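Local coordinates for protein prolyl endopeptidase (Myxococcus xanthus, PDB 2BKL) that probably hydrolyses oligopeptides on the carboxyl side of proline and, less readily, alanine, as a serine peptidase of the prolyl oligopeptidase family, at residues A51-R56 with L667-F672; H45-L50 with L642-A647; A61-L66 with I468-D473; G551-A556 with R604-L609; D443-T448 with P524-I529. All coordinates share one frame; numbering follows the deposited sequence.

Contact 1: A51-R56 with L667-F672; sequences AKFPGR and LYSFLF
F53 lays its side chain against the backbone of the 667-672 helix, and its atoms can be followed outward one by one. CB rests on the carbonyl of S669, 3.4 Å from S669 O, with S669 OG a little farther off. CG stays near the same carbonyl. CD2 then reaches the next residue, F53 CD2 standing 3.4 Å from F670 CA, and CE2 ends beside CB and CD1 of F670, so the two phenylalanine side chains run alongside each other in the same direction. CG of F53 lies anti to its carbonyl carbon (chi1 -69°), which carries the ring from S669 to F670. The helix is part of 657-674, the C-terminal helix of the alpha/beta-hydrolase domain, and the 51-56 loop joins two N-terminal helices, 33-51 and 56-67, that pack on that domain. P54 carries on along the loop, its CG 3.9 Å from F672 CB, while P54 O lies at the edge of the F672 ring, buried and without a hydrogen-bond partner. R56 bends at chi3 (65°) and brings NH1 to S669 OG at 3.2 Å, 18° out of the guanidinium plane; its stronger partner is D666, in a salt bridge. A leucine in place of R56 would probably leave D666 without this mate and take one bond from S669 OG, which also bonds to V665 O.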
# COMPACT_ATOMS: atom_id res chain seq x y z
N ALA A 51 -2.91 -9.51 27.41
CA ALA A 51 -3.88 -8.99 28.37
C ALA A 51 -3.26 -8.62 29.72
O ALA A 51 -3.84 -7.83 30.47
CB ALA A 51 -5.03 -10.02 28.56
N LYS A 52 -2.08 -9.16 29.99
CA LYS A 52 -1.32 -8.92 31.22
C LYS A 52 -0.36 -7.74 31.08
O LYS A 52 0.25 -7.33 32.07
CB LYS A 52 -0.47 -10.15 31.59
CG LYS A 52 -1.20 -11.49 31.57
CD LYS A 52 -0.61 -12.45 32.61
CE LYS A 52 -1.22 -12.23 34.01
NZ LYS A 52 -0.24 -11.79 35.06
N PHE A 53 -0.17 -7.23 29.86
CA PHE A 53 0.83 -6.18 29.58
C PHE A 53 0.30 -4.86 30.11
O PHE A 53 -0.89 -4.75 30.37
CB PHE A 53 1.15 -6.06 28.07
CG PHE A 53 1.91 -7.23 27.51
CD1 PHE A 53 2.63 -8.11 28.32
CD2 PHE A 53 1.91 -7.45 26.13
CE1 PHE A 53 3.31 -9.20 27.75
CE2 PHE A 53 2.59 -8.52 25.57
CZ PHE A 53 3.29 -9.39 26.38
N PRO A 54 1.20 -3.88 30.32
CA PRO A 54 0.82 -2.66 31.05
C PRO A 54 0.15 -1.58 30.20
O PRO A 54 0.39 -1.48 28.99
CB PRO A 54 2.15 -2.17 31.62
CG PRO A 54 3.18 -2.63 30.64
CD PRO A 54 2.63 -3.86 29.96
N GLY A 55 -0.68 -0.78 30.86
CA GLY A 55 -1.21 0.45 30.30
C GLY A 55 -2.46 0.31 29.46
O GLY A 55 -2.85 1.27 28.79
N ARG A 56 -3.11 -0.85 29.51
CA ARG A 56 -4.11 -1.20 28.47
C ARG A 56 -5.39 -0.39 28.55
O ARG A 56 -5.92 0.03 27.53
CB ARG A 56 -4.42 -2.70 28.47
CG ARG A 56 -3.28 -3.56 27.96
CD ARG A 56 -3.54 -5.05 28.15
NE ARG A 56 -4.68 -5.47 27.32
CZ ARG A 56 -4.59 -5.81 26.03
NH1 ARG A 56 -3.45 -5.80 25.38
NH2 ARG A 56 -5.70 -6.15 25.37
N LEU A 667 -0.40 -3.87 20.33
CA LEU A 667 0.92 -3.50 19.85
C LEU A 667 1.66 -2.69 20.87
O LEU A 667 2.77 -3.04 21.25
CB LEU A 667 0.78 -2.70 18.55
CG LEU A 667 2.06 -2.47 17.73
CD1 LEU A 667 1.68 -2.12 16.26
CD2 LEU A 667 2.94 -1.41 18.30
N TYR A 668 1.04 -1.61 21.37
CA TYR A 668 1.77 -0.68 22.22
C TYR A 668 1.94 -1.24 23.63
O TYR A 668 2.98 -1.00 24.26
CB TYR A 668 1.21 0.77 22.15
CG TYR A 668 1.60 1.42 20.83
CD1 TYR A 668 2.87 1.92 20.65
CD2 TYR A 668 0.70 1.53 19.77
CE1 TYR A 668 3.27 2.49 19.43
CE2 TYR A 668 1.08 2.13 18.54
CZ TYR A 668 2.38 2.61 18.40
OH TYR A 668 2.83 3.17 17.20
N SER A 669 0.99 -2.05 24.12
CA SER A 669 1.20 -2.71 25.40
C SER A 669 2.32 -3.78 25.35
O SER A 669 3.09 -3.88 26.29
CB SER A 669 -0.12 -3.21 26.00
OG SER A 669 -0.64 -4.34 25.34
N PHE A 670 2.46 -4.50 24.23
CA PHE A 670 3.61 -5.38 23.98
C PHE A 670 4.91 -4.58 24.08
O PHE A 670 5.84 -4.97 24.76
CB PHE A 670 3.45 -6.03 22.59
CG PHE A 670 4.71 -6.69 22.06
CD1 PHE A 670 5.12 -7.94 22.52
CD2 PHE A 670 5.45 -6.07 21.08
CE1 PHE A 670 6.27 -8.56 22.00
CE2 PHE A 670 6.57 -6.65 20.57
CZ PHE A 670 6.99 -7.91 21.04
N LEU A 671 4.96 -3.45 23.40
CA LEU A 671 6.15 -2.63 23.41
C LEU A 671 6.48 -2.12 24.81
O LEU A 671 7.66 -2.15 25.23
CB LEU A 671 6.05 -1.46 22.41
CG LEU A 671 6.03 -1.88 20.93
CD1 LEU A 671 5.95 -0.66 20.04
CD2 LEU A 671 7.25 -2.72 20.57
N PHE A 672 5.46 -1.64 25.52
CA PHE A 672 5.68 -1.10 26.86
C PHE A 672 6.25 -2.19 27.74
O PHE A 672 7.10 -1.92 28.57
CB PHE A 672 4.37 -0.60 27.48
CG PHE A 672 3.86 0.69 26.95
CD1 PHE A 672 4.68 1.58 26.26
CD2 PHE A 672 2.56 1.07 27.19
CE1 PHE A 672 4.18 2.80 25.80
CE2 PHE A 672 2.06 2.27 26.72
CZ PHE A 672 2.88 3.14 26.03

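Contact 2: H45-L50 with L642-A647; sequences HAREAL and LLRIEA
R47 and R644 stack guanidinium on guanidinium, the centres 4.0 Å apart and the planes 22° from parallel. The overlap is offset: R47 NH1 lies over the face of R644, 3.6 Å from R644 NH2, and R644 CG sits under the face of R47. The R47 chain, bent at chi2 (-52°), turns along the strand to get there, whereas R644 runs extended from CG to NE and crosses it nearly at right angles.

Hydrogen bonds use the edges of these groups. R47 NH2 donates to I645 O at 2.9 Å, in its own guanidinium plane but well above the carbonyl plane, and also to a water that accepts from A647 N. R47 NE is held by N43. R644 NH1 makes a salt bridge with E646 OE1 at 2.8 Å, and R644 NE makes another with D666.

The apolar part lies at the other end, where helix 45-50 crosses the strand at 104°. A46 CB presses on the strand backbone, 3.4 Å from L643 O, and meets L642 CB. L642 CD2 fits between H45 and A49, 3.6 Å from H45 CD2. L50 CD1 touches R644 CD. The N-terminal helix 33-51 thus packs on 641-646, an edge strand of the hydrolase sheet.

Replacing R644 by a methionine would probably cost E646 and D666 a salt bridge each, though D666 would keep R56, and leave R47 without the flat group it lies on. Two like charges can stack here presumably because acids and carbonyls at their edges offset the repulsion.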
# COMPACT_ATOMS: atom_id res chain seq x y z
N HIS A 45 -2.87 -17.99 23.17
CA HIS A 45 -1.69 -17.71 23.96
C HIS A 45 -1.26 -16.24 23.82
O HIS A 45 -0.97 -15.58 24.79
CB HIS A 45 -0.53 -18.62 23.56
CG HIS A 45 0.76 -18.26 24.21
ND1 HIS A 45 1.02 -18.50 25.54
CD2 HIS A 45 1.85 -17.62 23.73
CE1 HIS A 45 2.23 -18.06 25.84
NE2 HIS A 45 2.75 -17.51 24.76
N ALA A 46 -1.32 -15.73 22.59
CA ALA A 46 -0.92 -14.36 22.37
C ALA A 46 -1.89 -13.41 23.08
O ALA A 46 -1.45 -12.47 23.72
CB ALA A 46 -0.87 -14.06 20.89
N ARG A 47 -3.19 -13.65 22.98
CA ARG A 47 -4.16 -12.75 23.60
C ARG A 47 -4.04 -12.80 25.12
O ARG A 47 -4.16 -11.76 25.78
CB ARG A 47 -5.60 -13.11 23.22
CG ARG A 47 -5.92 -13.19 21.73
CD ARG A 47 -5.51 -12.00 20.96
NE ARG A 47 -5.92 -12.09 19.53
CZ ARG A 47 -6.79 -11.29 18.94
NH1 ARG A 47 -7.35 -10.29 19.59
NH2 ARG A 47 -7.06 -11.44 17.65
N GLU A 48 -3.81 -13.98 25.68
CA GLU A 48 -3.62 -14.16 27.13
C GLU A 48 -2.41 -13.37 27.60
O GLU A 48 -2.46 -12.67 28.61
CB GLU A 48 -3.45 -15.65 27.49
CG GLU A 48 -3.16 -15.92 28.98
CD GLU A 48 -1.80 -16.57 29.26
OE1 GLU A 48 -1.70 -17.82 29.20
OE2 GLU A 48 -0.82 -15.84 29.58
N ALA A 49 -1.31 -13.47 26.85
CA ALA A 49 -0.09 -12.78 27.21
C ALA A 49 -0.26 -11.26 27.10
O ALA A 49 0.15 -10.54 28.00
CB ALA A 49 1.07 -13.27 26.34
N LEU A 50 -0.89 -10.81 26.02
CA LEU A 50 -1.10 -9.39 25.77
C LEU A 50 -1.97 -8.75 26.88
O LEU A 50 -1.75 -7.62 27.27
CB LEU A 50 -1.77 -9.17 24.40
CG LEU A 50 -0.90 -9.46 23.14
CD1 LEU A 50 -1.71 -9.82 21.90
CD2 LEU A 50 -0.02 -8.25 22.84
N LEU A 642 5.04 -14.20 19.84
CA LEU A 642 3.60 -14.34 19.87
C LEU A 642 3.02 -14.26 18.49
O LEU A 642 3.47 -13.42 17.70
CB LEU A 642 2.98 -13.23 20.74
CG LEU A 642 3.48 -13.13 22.19
CD1 LEU A 642 2.91 -11.93 22.89
CD2 LEU A 642 3.17 -14.38 22.97
N LEU A 643 2.04 -15.10 18.18
CA LEU A 643 1.29 -15.03 16.95
C LEU A 643 -0.14 -14.58 17.25
O LEU A 643 -0.93 -15.34 17.79
CB LEU A 643 1.30 -16.40 16.24
CG LEU A 643 0.46 -16.49 14.96
CD1 LEU A 643 0.99 -15.60 13.86
CD2 LEU A 643 0.40 -17.94 14.46
N ARG A 644 -0.45 -13.34 16.91
CA ARG A 644 -1.78 -12.77 17.06
C ARG A 644 -2.52 -12.82 15.73
O ARG A 644 -2.03 -12.24 14.75
CB ARG A 644 -1.61 -11.35 17.51
CG ARG A 644 -2.91 -10.61 17.84
CD ARG A 644 -2.69 -9.11 17.92
NE ARG A 644 -3.83 -8.37 18.40
CZ ARG A 644 -4.87 -7.98 17.66
NH1 ARG A 644 -4.96 -8.25 16.38
NH2 ARG A 644 -5.84 -7.30 18.25
N ILE A 645 -3.68 -13.46 15.66
CA ILE A 645 -4.39 -13.61 14.42
C ILE A 645 -5.66 -12.77 14.46
O ILE A 645 -6.56 -13.03 15.26
CB ILE A 645 -4.70 -15.09 14.12
CG1 ILE A 645 -3.42 -15.96 14.17
CG2 ILE A 645 -5.44 -15.23 12.78
CD1 ILE A 645 -3.70 -17.49 14.07
N GLU A 646 -5.73 -11.75 13.62
CA GLU A 646 -6.91 -10.90 13.58
C GLU A 646 -8.03 -11.62 12.86
O GLU A 646 -7.81 -12.16 11.77
CB GLU A 646 -6.56 -9.61 12.86
CG GLU A 646 -7.66 -8.56 12.77
CD GLU A 646 -7.77 -7.67 13.99
OE1 GLU A 646 -6.72 -7.17 14.47
OE2 GLU A 646 -8.92 -7.38 14.40
N ALA A 647 -9.22 -11.59 13.45
CA ALA A 647 -10.36 -12.25 12.87
C ALA A 647 -11.02 -11.39 11.78
O ALA A 647 -11.00 -10.17 11.85
CB ALA A 647 -11.37 -12.59 13.95
O HOH W 1 -9.29 -10.22 16.17

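Contact 3: A61-L66 with I468-D473; sequences ARFKEL and ILPWLD
P470 is the bump of this contact, and the hollow that takes it is formed by R62, F63 and L66 on helix 61-66. This is a helix-to-helix junction between the N-terminal extension and the alpha/beta-hydrolase domain of the prolyl oligopeptidase fold; the short axes pass 11.3 Å apart at 127°, so side chains and water span the gap. The proline ring pushes its CG against the CE1 corner of the F63 ring, 3.6 Å from F63 CE1. On another side R62 CG rests against P470 CG at 3.9 Å, and L66 CD1 closes in loosely near P470 CD. Next to this pocket L66 CD2 meets L469 CD1 at 4.1 Å, a lighter touch of two branch ends.

R62 flanks the proline with its CG and carries its charge past it. Its CG stands anti to the backbone N (chi1 -177°) and the chain bends at chi2, folding the guanidinium back over L66 CD2. E65 forms a salt bridge to NH1, and P409 O accepts from NH2. The charged ends of R62 and D473 meet only through water: one molecule bridges R62 NE to D473 OD2, while a second lies 2.7 Å from both R62 NH2 and D473 OD2.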
# COMPACT_ATOMS: atom_id res chain seq x y z
N ALA A 61 -8.71 3.83 26.07
CA ALA A 61 -9.54 5.03 26.17
C ALA A 61 -8.98 6.09 25.23
O ALA A 61 -9.73 6.82 24.59
CB ALA A 61 -9.60 5.57 27.60
N ARG A 62 -7.66 6.17 25.14
CA ARG A 62 -7.03 7.21 24.35
C ARG A 62 -7.22 6.93 22.85
O ARG A 62 -7.53 7.84 22.06
CB ARG A 62 -5.54 7.33 24.70
CG ARG A 62 -4.79 8.45 23.97
CD ARG A 62 -5.42 9.84 24.10
NE ARG A 62 -4.58 10.86 23.48
CZ ARG A 62 -5.04 12.02 22.99
NH1 ARG A 62 -6.33 12.32 23.05
NH2 ARG A 62 -4.18 12.87 22.44
N PHE A 63 -7.04 5.67 22.46
CA PHE A 63 -7.24 5.29 21.05
C PHE A 63 -8.71 5.44 20.65
O PHE A 63 -9.01 5.77 19.51
CB PHE A 63 -6.74 3.87 20.77
CG PHE A 63 -5.23 3.73 20.78
CD1 PHE A 63 -4.42 4.67 20.17
CD2 PHE A 63 -4.64 2.66 21.41
CE1 PHE A 63 -3.03 4.52 20.15
CE2 PHE A 63 -3.24 2.52 21.41
CZ PHE A 63 -2.46 3.46 20.79
N LYS A 64 -9.65 5.26 21.58
CA LYS A 64 -11.05 5.51 21.27
C LYS A 64 -11.30 7.00 20.97
O LYS A 64 -12.01 7.34 20.03
CB LYS A 64 -11.95 4.99 22.40
CG LYS A 64 -13.39 4.86 21.99
CD LYS A 64 -14.23 4.25 23.10
CE LYS A 64 -15.72 4.41 22.81
NZ LYS A 64 -16.16 5.81 23.05
N GLU A 65 -10.66 7.88 21.73
CA GLU A 65 -10.75 9.31 21.53
C GLU A 65 -10.13 9.73 20.19
O GLU A 65 -10.59 10.68 19.54
CB GLU A 65 -10.07 10.00 22.73
CG GLU A 65 -9.93 11.50 22.71
CD GLU A 65 -9.43 12.06 24.05
OE1 GLU A 65 -8.67 11.35 24.78
OE2 GLU A 65 -9.79 13.22 24.37
N LEU A 66 -9.10 9.00 19.76
CA LEU A 66 -8.33 9.39 18.57
C LEU A 66 -8.81 8.75 17.28
O LEU A 66 -8.77 9.38 16.23
CB LEU A 66 -6.86 9.01 18.76
CG LEU A 66 -6.09 9.81 19.80
CD1 LEU A 66 -4.75 9.18 20.05
CD2 LEU A 66 -5.97 11.27 19.35
N ILE A 468 0.44 6.84 16.86
CA ILE A 468 1.73 7.04 17.50
C ILE A 468 1.65 8.03 18.67
O ILE A 468 2.62 8.18 19.40
CB ILE A 468 2.82 7.51 16.51
CG1 ILE A 468 2.63 8.97 16.10
CG2 ILE A 468 2.93 6.55 15.32
CD1 ILE A 468 3.83 9.52 15.36
N LEU A 469 0.52 8.69 18.89
CA LEU A 469 0.50 9.76 19.89
C LEU A 469 0.73 9.28 21.35
O LEU A 469 1.50 9.90 22.04
CB LEU A 469 -0.74 10.64 19.77
CG LEU A 469 -0.77 11.46 18.48
CD1 LEU A 469 -2.12 12.18 18.37
CD2 LEU A 469 0.36 12.46 18.42
N PRO A 470 0.10 8.21 21.83
CA PRO A 470 0.43 7.70 23.18
C PRO A 470 1.93 7.36 23.34
O PRO A 470 2.54 7.61 24.38
CB PRO A 470 -0.47 6.47 23.30
CG PRO A 470 -1.60 6.83 22.45
CD PRO A 470 -1.00 7.45 21.22
N TRP A 471 2.54 6.89 22.27
CA TRP A 471 3.96 6.55 22.28
C TRP A 471 4.80 7.81 22.49
O TRP A 471 5.64 7.84 23.38
CB TRP A 471 4.31 5.84 20.98
CG TRP A 471 5.72 5.32 20.86
CD1 TRP A 471 6.74 5.84 20.10
CD2 TRP A 471 6.26 4.19 21.54
NE1 TRP A 471 7.88 5.10 20.28
CE2 TRP A 471 7.59 4.05 21.12
CE3 TRP A 471 5.73 3.26 22.43
CZ2 TRP A 471 8.41 3.02 21.59
CZ3 TRP A 471 6.54 2.23 22.88
CH2 TRP A 471 7.86 2.12 22.45
N LEU A 472 4.51 8.85 21.72
CA LEU A 472 5.23 10.12 21.83
C LEU A 472 5.00 10.73 23.20
O LEU A 472 5.92 11.25 23.82
CB LEU A 472 4.77 11.11 20.76
CG LEU A 472 4.92 10.69 19.29
CD1 LEU A 472 4.52 11.83 18.39
CD2 LEU A 472 6.33 10.22 18.95
N ASP A 473 3.78 10.62 23.71
CA ASP A 473 3.45 11.21 25.02
C ASP A 473 4.12 10.50 26.19
O ASP A 473 4.34 11.13 27.26
CB ASP A 473 1.93 11.28 25.20
CG ASP A 473 1.28 12.29 24.27
OD1 ASP A 473 2.01 13.15 23.73
OD2 ASP A 473 0.05 12.31 24.02
O HOH W 2 -1.82 10.31 23.85
O HOH W 3 -1.54 13.23 22.05

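Contact 4: G551-A556 with R604-L609; sequences GAVVCA and RYPALL
The shortest bond across these strands is V553 N to A607 O, 2.8 Å, with the donor nearly in line with the carbonyl. The next two are straighter at the hydrogen: L609 N gives to V553 O at 2.9 Å with an angle of 169° there, and C555 N gives to L609 O. V553 therefore uses both its N and its O toward the other strand. At the start of the run the fit is poorer, since A607 N reaches G551 O at 3.2 Å from above the carbonyl plane. CA-H groups of A552, L608 and V554 also point to these carbonyl oxygens, as is common between parallel strands.

Side chains alternate on the two faces. V553 shares one with L608: V553 CG1, anti to the backbone N (chi1 174°), meets L608 CD1 at 3.7 Å, while CG2 turns the other way onto P606 CB. L608 CD1 also brushes C555 CB at 4.2 Å. Helix 534-545 packs on this face through V539 and M543. A552, V554, A607 and L609 point to the opposite face, where F670 of helix 657-674 lies against A607 and L609.

Neighbouring parallel strands in register, sandwiched between helices on both faces, fit the central sheet of the alpha/beta-hydrolase fold, as they do other three-layer alpha/beta folds, here beside the strand that leads into a probable nucleophile elbow.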
# COMPACT_ATOMS: atom_id res chain seq x y z
N GLY A 551 15.56 -4.55 20.40
CA GLY A 551 14.91 -5.04 21.59
C GLY A 551 13.60 -5.77 21.32
O GLY A 551 13.22 -6.71 22.05
N ALA A 552 12.89 -5.33 20.29
CA ALA A 552 11.60 -5.93 19.95
C ALA A 552 11.31 -5.76 18.46
O ALA A 552 11.82 -4.84 17.81
CB ALA A 552 10.51 -5.34 20.79
N VAL A 553 10.47 -6.65 17.95
CA VAL A 553 10.09 -6.67 16.54
C VAL A 553 8.59 -6.89 16.48
O VAL A 553 8.06 -7.82 17.11
CB VAL A 553 10.77 -7.82 15.82
CG1 VAL A 553 10.30 -7.99 14.38
CG2 VAL A 553 12.29 -7.70 15.86
N VAL A 554 7.92 -6.06 15.70
CA VAL A 554 6.51 -6.23 15.35
C VAL A 554 6.47 -6.49 13.85
O VAL A 554 6.89 -5.65 13.06
CB VAL A 554 5.65 -5.02 15.73
CG1 VAL A 554 4.17 -5.32 15.42
CG2 VAL A 554 5.82 -4.67 17.21
N CYS A 555 5.93 -7.66 13.46
CA CYS A 555 6.05 -8.16 12.08
C CYS A 555 4.64 -8.45 11.63
O CYS A 555 4.00 -9.37 12.15
CB CYS A 555 6.94 -9.40 12.08
SG CYS A 555 7.14 -10.20 10.49
N ALA A 556 4.11 -7.68 10.70
CA ALA A 556 2.72 -7.79 10.24
C ALA A 556 2.61 -8.41 8.87
O ALA A 556 3.42 -8.13 7.96
CB ALA A 556 2.03 -6.42 10.23
N ARG A 604 19.92 -15.12 21.42
CA ARG A 604 18.83 -14.43 22.08
C ARG A 604 18.26 -13.43 21.09
O ARG A 604 18.91 -12.46 20.69
CB ARG A 604 19.29 -13.72 23.36
CG ARG A 604 19.96 -14.66 24.39
CD ARG A 604 20.88 -13.95 25.41
NE ARG A 604 20.28 -13.93 26.75
CZ ARG A 604 19.39 -13.03 27.18
NH1 ARG A 604 18.97 -12.05 26.38
NH2 ARG A 604 18.91 -13.12 28.41
N TYR A 605 17.03 -13.68 20.68
CA TYR A 605 16.35 -12.84 19.72
C TYR A 605 15.63 -11.71 20.44
O TYR A 605 15.29 -11.82 21.61
CB TYR A 605 15.36 -13.68 18.86
CG TYR A 605 16.13 -14.50 17.85
CD1 TYR A 605 16.68 -13.92 16.72
CD2 TYR A 605 16.37 -15.86 18.07
CE1 TYR A 605 17.39 -14.65 15.83
CE2 TYR A 605 17.12 -16.59 17.20
CZ TYR A 605 17.64 -16.00 16.09
OH TYR A 605 18.44 -16.70 15.23
N PRO A 606 15.33 -10.67 19.70
CA PRO A 606 14.38 -9.68 20.20
C PRO A 606 13.04 -10.32 20.48
O PRO A 606 12.67 -11.30 19.83
CB PRO A 606 14.24 -8.69 19.02
CG PRO A 606 15.34 -8.96 18.11
CD PRO A 606 15.83 -10.33 18.36
N ALA A 607 12.28 -9.74 21.39
CA ALA A 607 10.87 -10.12 21.56
C ALA A 607 10.13 -9.92 20.24
O ALA A 607 10.40 -8.95 19.54
CB ALA A 607 10.24 -9.29 22.67
N LEU A 608 9.18 -10.80 19.92
CA LEU A 608 8.52 -10.80 18.64
C LEU A 608 7.02 -10.83 18.79
O LEU A 608 6.49 -11.70 19.49
CB LEU A 608 8.99 -12.00 17.82
CG LEU A 608 8.34 -12.27 16.49
CD1 LEU A 608 8.60 -11.10 15.53
CD2 LEU A 608 8.86 -13.57 15.87
N LEU A 609 6.32 -9.89 18.16
CA LEU A 609 4.87 -9.92 18.02
C LEU A 609 4.53 -10.00 16.52
O LEU A 609 4.83 -9.09 15.76
CB LEU A 609 4.23 -8.67 18.62
CG LEU A 609 2.72 -8.49 18.46
CD1 LEU A 609 1.95 -9.68 19.02
CD2 LEU A 609 2.23 -7.18 19.10

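Contact 5: D443-T448 with P524-I529; sequences DGNAPT and PKRLAI
The chain at T448 enters the sheet parallel to L527, with T448 N bonded to R526 O at 2.9 Å and A528 N to T448 O at 2.8 Å, so T448 is held through both its backbone polar atoms. Ahead of that pairing, R526 reaches back to the loop. Two of its nitrogens, NE and NH2, converge side-on on one acceptor: R526 NE lies 2.8 Å from N445 O and R526 NH2 2.9 Å. The oxygen sits in the guanidinium plane, but the donors differ in approach, NH2 coming almost straight at the carbonyl and NE tilted 32° from its plane. Bends at chi2 (-79°) and chi3 curl the arginine round to this carbonyl. L675 O, just past the C-terminal helix 657-674, takes the remaining NH1.

Here strands 448-451 and 527-532 begin side by side within the mixed sheet of the alpha/beta-hydrolase domain, and the arginine fastens the loop just before the first of them.

P447 lies alongside the arginine, with CG over one face of the guanidinium and CD 3.5 Å from R526 NH2. The amide of N445 is turned only 16° from the guanidinium plane; its OD1 is near R526 NE without bonding to it and accepts instead from Q523. T448 and L527 share a face of the sheet: CG2, anti to the T448 backbone N, meets L527 CD1 at 3.7 Å. The T448 hydroxyl donates to A446 O at 3.0 Å, from above that carbonyl's plane, and A446 O also accepts from T522 OG1.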
# COMPACT_ATOMS: atom_id res chain seq x y z
N ASP A 443 19.21 11.25 25.89
CA ASP A 443 19.98 10.54 26.90
C ASP A 443 20.24 9.09 26.54
O ASP A 443 20.71 8.32 27.36
CB ASP A 443 19.25 10.63 28.25
CG ASP A 443 17.91 9.90 28.27
OD1 ASP A 443 17.44 9.37 27.24
OD2 ASP A 443 17.22 9.80 29.33
N GLY A 444 19.92 8.70 25.30
CA GLY A 444 20.19 7.33 24.88
C GLY A 444 19.25 6.29 25.44
O GLY A 444 19.55 5.08 25.42
N ASN A 445 18.10 6.71 25.92
CA ASN A 445 17.22 5.78 26.59
C ASN A 445 15.74 5.90 26.27
O ASN A 445 14.93 5.23 26.90
CB ASN A 445 17.42 5.91 28.10
CG ASN A 445 16.89 4.71 28.85
OD1 ASN A 445 17.14 3.57 28.47
ND2 ASN A 445 16.14 4.97 29.89
N ALA A 446 15.38 6.71 25.28
CA ALA A 446 13.98 6.80 24.89
C ALA A 446 13.50 5.52 24.21
O ALA A 446 14.20 5.00 23.33
CB ALA A 446 13.78 7.98 23.94
N PRO A 447 12.32 5.03 24.54
CA PRO A 447 11.74 3.91 23.81
C PRO A 447 11.54 4.41 22.38
O PRO A 447 10.96 5.48 22.17
CB PRO A 447 10.38 3.68 24.49
CG PRO A 447 10.29 4.59 25.57
CD PRO A 447 11.42 5.56 25.58
N THR A 448 11.99 3.65 21.41
CA THR A 448 11.97 4.08 20.03
C THR A 448 11.37 3.01 19.15
O THR A 448 11.64 1.85 19.35
CB THR A 448 13.42 4.41 19.61
OG1 THR A 448 13.88 5.52 20.39
CG2 THR A 448 13.56 4.84 18.14
N PRO A 524 19.86 -0.35 22.04
CA PRO A 524 19.22 -1.55 21.50
C PRO A 524 18.06 -2.11 22.34
O PRO A 524 17.00 -2.44 21.78
CB PRO A 524 20.39 -2.52 21.38
CG PRO A 524 21.54 -1.63 21.10
CD PRO A 524 21.34 -0.45 21.97
N LYS A 525 18.21 -2.18 23.66
CA LYS A 525 17.15 -2.78 24.50
C LYS A 525 15.90 -1.91 24.62
O LYS A 525 14.87 -2.33 25.18
CB LYS A 525 17.66 -3.14 25.91
CG LYS A 525 17.90 -1.96 26.85
CD LYS A 525 18.52 -2.41 28.20
CE LYS A 525 19.96 -2.94 28.08
NZ LYS A 525 20.77 -2.76 29.34
N ARG A 526 15.98 -0.69 24.08
CA ARG A 526 14.86 0.22 24.07
C ARG A 526 14.38 0.51 22.64
O ARG A 526 13.55 1.40 22.43
CB ARG A 526 15.29 1.53 24.72
CG ARG A 526 15.67 1.39 26.19
CD ARG A 526 14.45 1.32 27.08
NE ARG A 526 14.02 2.66 27.43
CZ ARG A 526 13.03 2.96 28.26
NH1 ARG A 526 12.27 2.01 28.78
NH2 ARG A 526 12.78 4.23 28.55
N LEU A 527 14.86 -0.26 21.67
CA LEU A 527 14.52 -0.05 20.26
C LEU A 527 13.66 -1.17 19.72
O LEU A 527 14.03 -2.33 19.79
CB LEU A 527 15.81 0.04 19.43
CG LEU A 527 15.65 0.19 17.91
CD1 LEU A 527 14.92 1.46 17.57
CD2 LEU A 527 16.99 0.12 17.20
N ALA A 528 12.54 -0.79 19.14
CA ALA A 528 11.65 -1.73 18.42
C ALA A 528 11.63 -1.38 16.94
O ALA A 528 11.75 -0.21 16.54
CB ALA A 528 10.26 -1.66 18.99
N ILE A 529 11.43 -2.40 16.11
CA ILE A 529 11.20 -2.23 14.69
C ILE A 529 9.86 -2.79 14.30
O ILE A 529 9.39 -3.78 14.88
CB ILE A 529 12.32 -2.84 13.85
CG1 ILE A 529 12.60 -4.31 14.17
CG2 ILE A 529 13.57 -1.98 13.96
CD1 ILE A 529 13.58 -4.97 13.25

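Contacts 2, 4 and 5 reach one sheet. Contact 4 joins its neighbours on both sides: L642 N of contact 2 lies 2.9 Å from L608 O, and G551 N lies 2.8 Å from L527 O of contact 5. Contact 1 sits against one face of this sheet, its F670 CZ 3.6 Å from L609 N and its L671 CD2 3.6 Å from A528 CB. W471 ties contact 3 to two others, CE3 meeting Y668 CD1 at 3.6 Å and CZ2 meeting P447 C at 3.5 Å. Contacts 1, 2 and 3 fasten two N-terminal helices and the loop between them to the hydrolase domain. The C555 side chain of contact 4 is about 11 Å from the bound benzyloxycarbonyl-alanyl-proline.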